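Local coordinates for venom protein 51.1 (Lychas mucronatus, PDB 6ATY) that probably acts as a neurotoxin, a small scorpion-venom peptide that lowers the action potential of myelinated nerves, at residues A[5-10]-A[17-22]. Sequence-based numbering, arbitrary orientation.
Sequences IGIKCS and EGQCRI. With GOL (glycerol), chain B.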
# COMPACT_ATOMS: atom_id res chain seq x y z
N ILE A 5 -0.31 -1.89 6.22
CA ILE A 5 0.56 -3.06 6.29
C ILE A 5 1.96 -2.72 6.78
O ILE A 5 2.79 -3.59 6.86
CB ILE A 5 0.64 -3.83 4.96
CG1 ILE A 5 1.13 -2.93 3.82
CG2 ILE A 5 -0.71 -4.44 4.63
CD1 ILE A 5 1.37 -3.70 2.55
N GLY A 6 2.26 -1.47 7.07
CA GLY A 6 3.60 -1.23 7.72
C GLY A 6 4.83 -1.48 6.80
O GLY A 6 5.94 -1.71 7.27
N ILE A 7 4.61 -1.43 5.50
CA ILE A 7 5.66 -1.38 4.48
C ILE A 7 5.87 0.13 4.24
O ILE A 7 4.91 0.89 4.13
CB ILE A 7 5.21 -2.07 3.15
CG1 ILE A 7 5.09 -3.59 3.35
CG2 ILE A 7 6.17 -1.82 1.99
CD1 ILE A 7 6.34 -4.25 3.91
N LYS A 8 7.12 0.53 4.20
CA LYS A 8 7.50 1.92 3.93
C LYS A 8 7.40 2.20 2.46
O LYS A 8 7.76 1.36 1.62
CB LYS A 8 8.93 2.15 4.41
CG LYS A 8 9.31 3.61 4.51
CD LYS A 8 10.58 3.79 5.31
CE LYS A 8 11.09 5.22 5.23
NZ LYS A 8 10.17 6.14 5.93
N CYS A 9 6.98 3.41 2.15
CA CYS A 9 6.70 3.86 0.79
C CYS A 9 6.90 5.37 0.65
O CYS A 9 7.02 6.09 1.63
CB CYS A 9 5.28 3.50 0.38
SG CYS A 9 4.02 4.16 1.49
N SER A 10 6.90 5.83 -0.59
CA SER A 10 6.83 7.26 -0.90
C SER A 10 5.70 7.48 -1.90
O SER A 10 5.63 6.80 -2.92
CB SER A 10 8.15 7.74 -1.52
OG SER A 10 8.00 9.01 -2.17
N GLU A 17 0.28 -0.65 -4.29
CA GLU A 17 -0.71 -1.54 -4.94
C GLU A 17 -0.19 -2.97 -5.10
O GLU A 17 -0.88 -3.95 -4.74
CB GLU A 17 -1.14 -0.99 -6.30
CG GLU A 17 -2.26 -1.82 -6.95
CD GLU A 17 -2.72 -1.32 -8.28
OE1 GLU A 17 -3.68 -0.51 -8.29
OE2 GLU A 17 -2.12 -1.72 -9.30
N GLY A 18 1.02 -3.12 -5.60
CA GLY A 18 1.64 -4.46 -5.77
C GLY A 18 1.81 -5.20 -4.44
O GLY A 18 1.51 -6.40 -4.32
N GLN A 19 2.21 -4.45 -3.40
CA GLN A 19 2.39 -5.02 -2.06
C GLN A 19 1.07 -5.49 -1.51
O GLN A 19 1.00 -6.50 -0.87
CB GLN A 19 3.03 -4.02 -1.10
CG GLN A 19 4.45 -3.66 -1.45
CD GLN A 19 5.45 -4.78 -1.16
OE1 GLN A 19 5.16 -5.75 -0.46
NE2 GLN A 19 6.63 -4.62 -1.68
N CYS A 20 0.02 -4.71 -1.75
CA CYS A 20 -1.33 -5.07 -1.30
C CYS A 20 -1.90 -6.26 -2.09
O CYS A 20 -2.53 -7.14 -1.50
CB CYS A 20 -2.25 -3.85 -1.42
SG CYS A 20 -1.72 -2.52 -0.31
N ARG A 21 -1.68 -6.29 -3.41
CA ARG A 21 -2.26 -7.32 -4.26
C ARG A 21 -1.65 -8.68 -3.97
O ARG A 21 -2.40 -9.65 -3.95
CB ARG A 21 -2.18 -6.97 -5.74
CG ARG A 21 -3.08 -5.81 -6.12
CD ARG A 21 -3.12 -5.57 -7.60
NE ARG A 21 -4.26 -4.71 -7.90
CZ ARG A 21 -4.59 -4.27 -9.11
NH1 ARG A 21 -3.87 -4.59 -10.16
NH2 ARG A 21 -5.66 -3.48 -9.27
N ILE A 22 -0.37 -8.76 -3.67
CA ILE A 22 0.25 -10.11 -3.33
C ILE A 22 -0.25 -10.60 -1.96
O ILE A 22 -0.31 -11.81 -1.72
CB ILE A 22 1.79 -10.17 -3.43
CG1 ILE A 22 2.48 -9.28 -2.39
CG2 ILE A 22 2.25 -9.86 -4.85
CD1 ILE A 22 3.97 -9.53 -2.28
C1 GOL B . 8.57 0.47 -1.70
O1 GOL B . 8.02 1.42 -0.85
C2 GOL B . 7.67 -0.74 -1.68
O2 GOL B . 6.30 -0.26 -1.60
C3 GOL B . 8.08 -1.51 -2.95
O3 GOL B . 7.20 -2.56 -3.37
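The amide of Q19 is the flat group that bears on segment 5–10: its NE2 donates to O3 of a glycerol, 2.7 Å from NE2 and nearly straight at 173°, while OE1 accepts a hydrogen bond from R23. In this crystal both ends of the amide are thus held, but the glycerol probably comes from the crystallisation liquor, and its bond need not exist in solution. A second flat group is the guanidinium of R21; within the helix, OE2 of E17 lies 3.4 Å above its plane, over its centre. No N-H points at OE2, so that pair rests on charge alone, and NE bonds instead to the carbonyl of F26.

Between strand and helix the touching is aliphatic. I5 and Q19 cross at about a right angle, I5 CD1 standing 4.0 Å from Q19 CB and 4.4 Å from C20 SG. With chi1 at 57°, CG1 of I5 sits between the backbone N and the carbonyl carbon, and an extended chi2 carries CD1 to the helix. CG2 of I7 meets Q19 CG at 4.3 Å. The segment axes come no closer than 10.6 Å, and only 145 Å² is buried in all.

No direct hydrogen bond crosses. In this cysteine-stabilised alpha/beta toxin C20–C37 ties the helix to strand 34–38, whose C35 hydrogen-bonds I5 and I7, while C9–C30 ties the loop after the first strand to strand 27–31. The chemistry implies a thin apolar seam, its two sides linked through the central strand rather than by polar contacts of their own.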